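Local coordinates for kelch-like protein 7 (Homo sapiens, PDB 3II7), which serves as the substrate-specific adapter of a CUL3-RBX1 E3 ubiquitin ligase, this chain being its Kelch-repeat beta-propeller domain, at residues A16-S21 with V58-G63; F43-D48 with V286-I291; P68-D73 with P89-S94. One frame throughout, in Å; residues are numbered along the deposited sequence.

Overall arrangement
All three contacts lie on the same side of the chain's centre and share neighbouring strands and loops. Contact 1 and contact 2 have centres about 6 Å apart. They meet in the blade where strand 13-18 pairs with strand 290-295, F18 N bonding to L290 O at 2.8 Å. Contact 3 is centred about 12 Å from contact 1 and about 14 Å from contact 2; I60 N reaches D73 O (2.8 Å) as strand 57-61 pairs with strand 71-76. R46 of contact 2 ties the set together, giving NH1 to G62 O of contact 1 and NH2 to R71 O of contact 3. Ethanediol molecules, probably from the crystallisation liquor, sit at each contact.

Contact 1: A16-S21 with V58-G63; sequences ALFGGS and VYILGG. With EDO (1,2-ethanediol), chain M.
V58 is the first residue of segment 58-63 to meet F18, and it brings both methyls to the outer end of the ring: CG1 lies 3.6 Å from F18 CE1, and CG2 lies 4.0 Å from F18 CZ. The two side chains approach from opposite directions, V58 CG1 arriving obliquely to the ring. Having CG1 anti to the backbone N (chi1 177°) is what sets both branches against it. Y59 turns to the other side of its strand, toward strands 71-76 and 103-107. I60 returns to the shared side, and its extended chain (chi2 174°) lays CD1 over one face of F18, 4.1 Å from CG. An alanine in place of F18 would probably leave V58 CG1 and I60 CD1 without the ring they pack on and open a gap between the two strands. At G62 and G63 the backbone takes positive phi, which favours glycine, and G62 O accepts a bond from R46. The equivalent pair G19-G20 follows strand 13-18, with positive phi at G20 alone, and beyond it S21 N donates to O2 of an ethanediol at 3.2 Å and 172°. All three touching side chains are buried, with 137 Å² covered in total. Second strands of adjacent blades, packed through apolar side chains and each followed by a double glycine, are characteristic of the Kelch beta-propeller.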
loop_
_atom_site.group_PDB
_atom_site.type_symbol
_atom_site.label_atom_id
_atom_site.label_comp_id
_atom_site.label_asym_id
_atom_site.label_seq_id
_atom_site.Cartn_x
_atom_site.Cartn_y
_atom_site.Cartn_z
ATOM N N ALA A 16 -6.860 -1.368 9.088
ATOM C CA ALA A 16 -6.972 0.018 9.568
ATOM C C ALA A 16 -6.907 0.966 8.396
ATOM O O ALA A 16 -6.034 0.853 7.536
ATOM C CB ALA A 16 -5.872 0.322 10.533
ATOM N N LEU A 17 -7.849 1.908 8.371
ATOM C CA LEU A 17 -7.931 2.914 7.305
ATOM C C LEU A 17 -7.774 4.288 7.931
ATOM O O LEU A 17 -8.434 4.592 8.936
ATOM C CB LEU A 17 -9.252 2.807 6.567
ATOM C CG LEU A 17 -9.386 1.596 5.617
ATOM C CD1 LEU A 17 -9.480 0.304 6.374
ATOM C CD2 LEU A 17 -10.596 1.771 4.708
ATOM N N PHE A 18 -6.888 5.104 7.359
ATOM C CA PHE A 18 -6.612 6.441 7.898
ATOM C C PHE A 18 -6.891 7.511 6.900
ATOM O O PHE A 18 -6.302 7.514 5.807
ATOM C CB PHE A 18 -5.181 6.552 8.378
ATOM C CG PHE A 18 -4.839 5.594 9.511
ATOM C CD1 PHE A 18 -4.360 4.298 9.230
ATOM C CD2 PHE A 18 -5.029 5.966 10.834
ATOM C CE1 PHE A 18 -4.058 3.420 10.244
ATOM C CE2 PHE A 18 -4.725 5.094 11.863
ATOM C CZ PHE A 18 -4.230 3.804 11.566
ATOM N N GLY A 19 -7.758 8.460 7.278
ATOM C CA GLY A 19 -8.210 9.496 6.365
ATOM C C GLY A 19 -8.349 10.859 6.966
ATOM O O GLY A 19 -9.157 11.646 6.493
ATOM N N GLY A 20 -7.568 11.152 8.009
ATOM C CA GLY A 20 -7.538 12.499 8.575
ATOM C C GLY A 20 -8.184 12.595 9.930
ATOM O O GLY A 20 -8.243 11.617 10.673
ATOM N N SER A 21 -8.655 13.794 10.260
ATOM C CA SER A 21 -9.119 14.098 11.610
ATOM C C SER A 21 -10.624 14.358 11.730
ATOM O O SER A 21 -11.101 14.631 12.831
ATOM C CB SER A 21 -8.344 15.297 12.163
ATOM O OG SER A 21 -8.548 16.438 11.339
ATOM N N VAL A 58 1.334 1.707 13.853
ATOM C CA VAL A 58 1.113 2.177 12.471
ATOM C C VAL A 58 1.949 3.425 12.285
ATOM O O VAL A 58 1.812 4.386 13.057
ATOM C CB VAL A 58 -0.339 2.519 12.181
ATOM C CG1 VAL A 58 -0.480 3.072 10.751
ATOM C CG2 VAL A 58 -1.291 1.286 12.375
ATOM N N TYR A 59 2.843 3.397 11.290
ATOM C CA TYR A 59 3.652 4.567 10.921
ATOM C C TYR A 59 3.053 5.207 9.691
ATOM O O TYR A 59 2.796 4.510 8.661
ATOM C CB TYR A 59 5.092 4.150 10.615
ATOM C CG TYR A 59 5.795 3.554 11.803
ATOM C CD1 TYR A 59 6.596 4.337 12.629
ATOM C CD2 TYR A 59 5.658 2.224 12.103
ATOM C CE1 TYR A 59 7.240 3.793 13.724
ATOM C CE2 TYR A 59 6.315 1.648 13.184
ATOM C CZ TYR A 59 7.101 2.437 14.002
ATOM O OH TYR A 59 7.728 1.887 15.077
ATOM N N ILE A 60 2.810 6.517 9.785
ATOM C CA ILE A 60 2.297 7.312 8.666
ATOM C C ILE A 60 3.399 8.268 8.263
ATOM O O ILE A 60 3.901 9.060 9.102
ATOM C CB ILE A 60 1.040 8.072 9.058
ATOM C CG1 ILE A 60 -0.091 7.077 9.324
ATOM C CG2 ILE A 60 0.603 9.075 7.911
ATOM C CD1 ILE A 60 -1.347 7.672 9.842
ATOM N N LEU A 61 3.830 8.162 7.013
ATOM C CA LEU A 61 5.026 8.886 6.572
ATOM C C LEU A 61 4.899 9.405 5.137
ATOM O O LEU A 61 4.098 8.897 4.342
ATOM C CB LEU A 61 6.270 7.993 6.777
ATOM C CG LEU A 61 6.251 6.630 6.090
ATOM C CD1 LEU A 61 6.667 6.755 4.634
ATOM C CD2 LEU A 61 7.156 5.667 6.838
ATOM N N GLY A 62 5.681 10.449 4.830
ATOM C CA GLY A 62 5.661 11.056 3.514
ATOM C C GLY A 62 4.412 11.876 3.265
ATOM O O GLY A 62 3.628 12.186 4.201
ATOM N N GLY A 63 4.220 12.250 2.010
ATOM C CA GLY A 63 3.098 13.047 1.635
ATOM C C GLY A 63 3.259 14.522 1.946
ATOM O O GLY A 63 4.313 14.992 2.419
HETATM C C1 EDO M . -9.286 18.284 7.756
HETATM O O1 EDO M . -9.560 18.155 9.151
HETATM C C2 EDO M . -9.097 16.907 7.105
HETATM O O2 EDO M . -8.469 15.990 7.993
#

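Contact 2: F43-D48 with V286-I291; sequences FEKRRD and VTSCLI. With EDO (1,2-ethanediol), chain H; EDO (1,2-ethanediol), chain G; EDO (1,2-ethanediol), chain N; EDO (1,2-ethanediol), chain I.
K45 faces V286 and S288 across a wide backbone gap, 8.4 Å at its smallest between K45 CA and C289 CA, where V286 to C289 form a type I beta turn closed by C289 N to V286 O at 3.3 Å. The lysine chain bends at chi3 (83°) and chi4 (74°), which carries NZ to the V286 side chain. The two meet tip to tip, with K45 NZ only 3.1 Å from V286 CG1. The amine's polar needs are met otherwise: K45 NZ donates to a water at 2.8 Å that also bonds S288 OG at 3.2 Å, and weakly to G19 O. Beside this bridge one ethanediol spans the R46 backbone, taking R46 N on its O1 (2.8 Å) and giving its O2 to R46 O (2.7 Å). Another clasps the turn, T287 N bonding its O1 and S288 N its O2. Direct contact between the segments is therefore slight, though their repeats join next door: strand 290-295 pairs with strand 13-18 to complete the first blade, the velcro closure of a beta-propeller. The polar link across is the single water; the diols, probably from the crystallisation liquor, indicate that backbone groups on each side can bind hydroxyls.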
loop_
_atom_site.group_PDB
_atom_site.type_symbol
_atom_site.label_atom_id
_atom_site.label_comp_id
_atom_site.label_asym_id
_atom_site.label_seq_id
_atom_site.Cartn_x
_atom_site.Cartn_y
_atom_site.Cartn_z
ATOM N N PHE A 43 -4.559 14.275 13.714
ATOM C CA PHE A 43 -3.779 14.829 12.580
ATOM C C PHE A 43 -4.616 14.919 11.332
ATOM O O PHE A 43 -5.390 13.999 11.014
ATOM C CB PHE A 43 -2.555 13.962 12.300
ATOM C CG PHE A 43 -1.625 13.844 13.480
ATOM C CD1 PHE A 43 -0.929 14.951 13.937
ATOM C CD2 PHE A 43 -1.445 12.636 14.128
ATOM C CE1 PHE A 43 -0.089 14.854 15.025
ATOM C CE2 PHE A 43 -0.601 12.534 15.221
ATOM C CZ PHE A 43 0.075 13.653 15.665
ATOM N N GLU A 44 -4.439 16.027 10.613
ATOM C CA GLU A 44 -5.155 16.273 9.376
ATOM C C GLU A 44 -4.665 15.335 8.273
ATOM O O GLU A 44 -3.544 14.813 8.338
ATOM C CB GLU A 44 -4.971 17.718 8.956
ATOM C CG GLU A 44 -5.651 18.692 9.888
ATOM C CD GLU A 44 -5.749 20.088 9.309
ATOM O OE1 GLU A 44 -4.868 20.471 8.504
ATOM O OE2 GLU A 44 -6.717 20.798 9.656
ATOM N N LYS A 45 -5.505 15.144 7.262
ATOM C CA LYS A 45 -5.197 14.315 6.124
ATOM C C LYS A 45 -3.908 14.761 5.468
ATOM O O LYS A 45 -3.669 15.966 5.322
ATOM C CB LYS A 45 -6.261 14.480 5.036
ATOM C CG LYS A 45 -7.626 14.034 5.352
ATOM C CD LYS A 45 -8.642 14.625 4.340
ATOM C CE LYS A 45 -8.712 13.816 3.076
ATOM N NZ LYS A 45 -9.446 12.558 3.325
ATOM N N ARG A 46 -3.120 13.774 5.045
ATOM C CA ARG A 46 -1.968 13.990 4.192
ATOM C C ARG A 46 -2.331 13.645 2.765
ATOM O O ARG A 46 -3.104 12.689 2.522
ATOM C CB ARG A 46 -0.830 13.065 4.584
ATOM C CG ARG A 46 -0.279 13.276 5.947
ATOM C CD ARG A 46 0.979 12.488 6.153
ATOM N NE ARG A 46 1.452 12.586 7.527
ATOM C CZ ARG A 46 2.734 12.508 7.913
ATOM N NH1 ARG A 46 3.713 12.347 7.028
ATOM N NH2 ARG A 46 3.041 12.623 9.191
ATOM N N ARG A 47 -1.758 14.380 1.820
ATOM C CA ARG A 47 -1.845 14.035 0.395
ATOM C C ARG A 47 -0.728 13.071 0.014
ATOM O O ARG A 47 0.423 13.373 0.231
ATOM C CB ARG A 47 -1.702 15.295 -0.465
ATOM C CG ARG A 47 -1.757 15.043 -1.968
ATOM C CD ARG A 47 -1.329 16.279 -2.789
ATOM N NE ARG A 47 -2.178 17.426 -2.497
ATOM C CZ ARG A 47 -1.848 18.455 -1.700
ATOM N NH1 ARG A 47 -0.658 18.520 -1.100
ATOM N NH2 ARG A 47 -2.719 19.438 -1.509
ATOM N N ASP A 48 -1.094 11.933 -0.588
ATOM C CA ASP A 48 -0.143 11.017 -1.198
ATOM C C ASP A 48 0.969 10.542 -0.240
ATOM O O ASP A 48 2.142 10.557 -0.578
ATOM C CB ASP A 48 0.434 11.652 -2.466
ATOM C CG ASP A 48 -0.642 11.853 -3.555
ATOM O OD1 ASP A 48 -1.582 11.017 -3.621
ATOM O OD2 ASP A 48 -0.536 12.826 -4.300
ATOM N N VAL A 286 -13.589 7.687 2.095
ATOM C CA VAL A 286 -12.343 8.412 1.837
ATOM C C VAL A 286 -11.446 7.555 0.955
ATOM O O VAL A 286 -10.712 6.671 1.435
ATOM C CB VAL A 286 -11.617 8.788 3.141
ATOM C CG1 VAL A 286 -10.370 9.648 2.824
ATOM C CG2 VAL A 286 -12.569 9.515 4.075
ATOM N N THR A 287 -11.522 7.818 -0.355
ATOM C CA THR A 287 -10.879 6.957 -1.342
ATOM C C THR A 287 -9.367 7.101 -1.347
ATOM O O THR A 287 -8.666 6.206 -1.782
ATOM C CB THR A 287 -11.467 7.197 -2.781
ATOM O OG1 THR A 287 -11.190 8.523 -3.207
ATOM C CG2 THR A 287 -12.999 6.959 -2.799
ATOM N N SER A 288 -8.859 8.230 -0.859
ATOM C CA SER A 288 -7.413 8.436 -0.774
ATOM C C SER A 288 -6.824 8.102 0.604
ATOM O O SER A 288 -5.786 8.624 0.985
ATOM C CB SER A 288 -7.095 9.870 -1.142
ATOM O OG SER A 288 -7.737 10.757 -0.253
ATOM N N CYS A 289 -7.483 7.226 1.336
ATOM C CA CYS A 289 -7.047 6.847 2.650
ATOM C C CYS A 289 -5.779 6.007 2.575
ATOM O O CYS A 289 -5.419 5.467 1.529
ATOM C CB CYS A 289 -8.137 6.024 3.346
ATOM S SG CYS A 289 -8.562 4.485 2.526
ATOM N N LEU A 290 -5.099 5.928 3.705
ATOM C CA LEU A 290 -4.040 4.969 3.936
ATOM C C LEU A 290 -4.655 3.703 4.518
ATOM O O LEU A 290 -5.661 3.758 5.251
ATOM C CB LEU A 290 -2.995 5.579 4.883
ATOM C CG LEU A 290 -2.405 6.889 4.389
ATOM C CD1 LEU A 290 -1.509 7.460 5.482
ATOM C CD2 LEU A 290 -1.638 6.624 3.101
ATOM N N ILE A 291 -4.085 2.563 4.151
ATOM C CA ILE A 291 -4.612 1.264 4.595
ATOM C C ILE A 291 -3.470 0.313 4.974
ATOM O O ILE A 291 -2.410 0.279 4.304
ATOM C CB ILE A 291 -5.489 0.633 3.458
ATOM C CG1 ILE A 291 -6.160 -0.671 3.960
ATOM C CG2 ILE A 291 -4.679 0.457 2.158
ATOM C CD1 ILE A 291 -7.260 -1.216 2.992
HETATM C C1 EDO H . -2.528 8.897 1.377
HETATM O O1 EDO H . -2.106 10.202 1.758
HETATM C C2 EDO H . -3.104 8.851 -0.019
HETATM O O2 EDO H . -3.161 7.479 -0.433
HETATM C C1 EDO G . -4.297 10.259 5.904
HETATM O O1 EDO G . -3.198 11.151 6.097
HETATM C C2 EDO G . -4.582 10.033 4.422
HETATM O O2 EDO G . -4.977 11.273 3.780
HETATM C C1 EDO N . -12.209 11.694 -1.671
HETATM O O1 EDO N . -12.771 10.387 -1.626
HETATM C C2 EDO N . -11.326 11.868 -0.469
HETATM O O2 EDO N . -10.271 10.913 -0.563
HETATM C C1 EDO I . -7.860 9.296 -4.895
HETATM O O1 EDO I . -9.123 9.424 -4.242
HETATM C C2 EDO I . -7.664 7.863 -5.354
HETATM O O2 EDO I . -7.550 6.921 -4.240
HETATM O O HOH W 1 -7.209 11.016 2.842
#

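Contact 3: P68-D73 with P89-S94; sequences PIKRMD and PTPRDS. With EDO (1,2-ethanediol), chain O.
P91 packs against P68, I69 and K70, and is the residue most buried by the other segment (75 Å²). Starting at CB, it meets two partners: P68 CB at 3.7 Å, an apolar touch between two proline rings, and the carbonyl oxygen I69 O, also at 3.7 Å from P91 CB. The next atom, CG, lies 3.8 Å from K70 CG, the lysine crossing the ring at a slant before its extended chain runs on. The three partners are consecutive residues, so the proline fits along the bend just before strand 71-76, and the CA atoms of K70 and P91 come to 5.8 Å.

Polar linkage across the gap is indirect. A water lies 2.8 Å from I69 O, probably donating to it, and weakly accepts from R92 N. Each segment also braces itself. R71 bends at chi3 (72°) to bring its guanidinium side-on to D73, NE to OD1 at 2.7 Å in the guanidinium plane and NH2 to OD2 at 3.0 Å, tilted from that plane; both oxygens use their syn lone pairs. D73 OD2 has a second positive partner in R46, and OD1 also binds S84, so this buried carboxylate is probably held in its charged form. In segment 89-94, R92 NH1 reaches back to T90 O at 2.9 Å, on a lone pair, while also pairing with E121 of the next blade.

Segment 68-73 runs from the blade's BC loop into strand 71-76; segment 89-94 lies in the link from strand D (81-86) to strand A of the next blade (96-100). BC and D-to-A loops pack on one face of the Kelch propeller, which binds substrate in relatives such as KEAP1 and probably here.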
loop_
_atom_site.group_PDB
_atom_site.type_symbol
_atom_site.label_atom_id
_atom_site.label_comp_id
_atom_site.label_asym_id
_atom_site.label_seq_id
_atom_site.Cartn_x
_atom_site.Cartn_y
_atom_site.Cartn_z
ATOM N N PRO A 68 5.812 19.663 1.702
ATOM C CA PRO A 68 6.170 18.274 2.038
ATOM C C PRO A 68 6.276 18.084 3.560
ATOM O O PRO A 68 6.830 18.945 4.253
ATOM C CB PRO A 68 7.534 18.094 1.359
ATOM C CG PRO A 68 7.559 19.150 0.292
ATOM C CD PRO A 68 6.822 20.284 0.824
ATOM N N ILE A 69 5.725 16.993 4.074
ATOM C CA ILE A 69 5.730 16.743 5.529
ATOM C C ILE A 69 6.993 15.999 5.942
ATOM O O ILE A 69 7.378 14.995 5.315
ATOM C CB ILE A 69 4.495 15.968 5.969
ATOM C CG1 ILE A 69 3.228 16.736 5.620
ATOM C CG2 ILE A 69 4.545 15.713 7.456
ATOM C CD1 ILE A 69 1.998 15.833 5.580
ATOM N N LYS A 70 7.635 16.491 7.007
ATOM C CA LYS A 70 8.914 15.941 7.463
ATOM C C LYS A 70 8.779 15.074 8.721
ATOM O O LYS A 70 9.734 14.445 9.143
ATOM C CB LYS A 70 9.900 17.087 7.733
ATOM C CG LYS A 70 10.104 18.009 6.524
ATOM C CD LYS A 70 11.262 18.972 6.765
ATOM C CE LYS A 70 11.326 20.022 5.659
ATOM N NZ LYS A 70 12.354 21.038 5.912
ATOM N N ARG A 71 7.582 15.055 9.297
ATOM C CA ARG A 71 7.288 14.301 10.488
ATOM C C ARG A 71 6.639 12.955 10.144
ATOM O O ARG A 71 5.850 12.865 9.211
ATOM C CB ARG A 71 6.282 15.100 11.286
ATOM C CG ARG A 71 5.995 14.588 12.639
ATOM C CD ARG A 71 4.988 15.526 13.338
ATOM N NE ARG A 71 3.662 15.399 12.763
ATOM C CZ ARG A 71 3.040 16.299 12.008
ATOM N NH1 ARG A 71 3.568 17.503 11.755
ATOM N NH2 ARG A 71 1.850 16.004 11.522
ATOM N N MET A 72 6.930 11.928 10.959
ATOM C CA MET A 72 6.268 10.604 10.868
ATOM C C MET A 72 5.339 10.500 12.052
ATOM O O MET A 72 5.767 10.657 13.192
ATOM C CB MET A 72 7.348 9.491 10.943
ATOM C CG MET A 72 6.859 8.082 10.960
ATOM S SD MET A 72 8.211 6.975 10.441
ATOM C CE MET A 72 9.287 7.074 11.862
ATOM N N ASP A 73 4.063 10.274 11.789
ATOM C CA ASP A 73 3.080 10.128 12.872
ATOM C C ASP A 73 2.844 8.651 13.133
ATOM O O ASP A 73 2.726 7.855 12.189
ATOM C CB ASP A 73 1.814 10.883 12.525
ATOM C CG ASP A 73 2.032 12.373 12.493
ATOM O OD1 ASP A 73 2.798 12.897 13.359
ATOM O OD2 ASP A 73 1.457 13.041 11.583
ATOM N N PRO A 89 14.251 11.021 5.670
ATOM C CA PRO A 89 15.210 12.070 5.391
ATOM C C PRO A 89 14.851 12.884 4.151
ATOM O O PRO A 89 15.119 14.077 4.125
ATOM C CB PRO A 89 16.516 11.304 5.187
ATOM C CG PRO A 89 16.374 10.083 6.019
ATOM C CD PRO A 89 14.921 9.741 6.008
ATOM N N THR A 90 14.252 12.242 3.144
ATOM C CA THR A 90 13.832 12.926 1.918
ATOM C C THR A 90 12.310 12.928 1.855
ATOM O O THR A 90 11.699 11.920 1.512
ATOM C CB THR A 90 14.389 12.266 0.668
ATOM O OG1 THR A 90 15.820 12.268 0.720
ATOM C CG2 THR A 90 13.939 13.016 -0.579
ATOM N N PRO A 91 11.688 14.061 2.211
ATOM C CA PRO A 91 10.226 14.118 2.109
ATOM C C PRO A 91 9.805 13.992 0.664
ATOM O O PRO A 91 10.463 14.544 -0.232
ATOM C CB PRO A 91 9.875 15.498 2.666
ATOM C CG PRO A 91 11.057 15.907 3.493
ATOM C CD PRO A 91 12.246 15.284 2.817
ATOM N N ARG A 92 8.756 13.215 0.434
ATOM C CA ARG A 92 8.283 12.934 -0.916
ATOM C C ARG A 92 6.869 12.360 -0.884
ATOM O O ARG A 92 6.420 11.797 0.143
ATOM C CB ARG A 92 9.220 11.984 -1.642
ATOM C CG ARG A 92 9.499 10.730 -0.924
ATOM C CD ARG A 92 10.870 10.272 -1.290
ATOM N NE ARG A 92 11.054 8.868 -1.061
ATOM C CZ ARG A 92 11.550 8.321 0.031
ATOM N NH1 ARG A 92 11.895 9.055 1.065
ATOM N NH2 ARG A 92 11.704 6.997 0.073
ATOM N N ASP A 93 6.185 12.527 -2.015
ATOM C CA ASP A 93 4.812 12.083 -2.201
ATOM C C ASP A 93 4.795 10.792 -3.029
ATOM O O ASP A 93 5.682 10.563 -3.833
ATOM C CB ASP A 93 4.023 13.146 -2.989
ATOM C CG ASP A 93 3.667 14.392 -2.149
ATOM O OD1 ASP A 93 4.101 14.507 -1.004
ATOM O OD2 ASP A 93 2.924 15.260 -2.665
ATOM N N SER A 94 3.742 10.018 -2.853
ATOM C CA SER A 94 3.466 8.814 -3.691
ATOM C C SER A 94 4.568 7.751 -3.543
ATOM O O SER A 94 4.815 6.950 -4.448
ATOM C CB SER A 94 3.230 9.227 -5.160
ATOM O OG SER A 94 2.142 10.179 -5.235
HETATM C C1 EDO O . 7.804 19.620 10.226
HETATM O O1 EDO O . 8.939 18.829 10.599
HETATM C C2 EDO O . 6.736 18.708 9.638
HETATM O O2 EDO O . 6.590 18.910 8.224
HETATM O O HOH W 2 6.876 14.011 2.741
#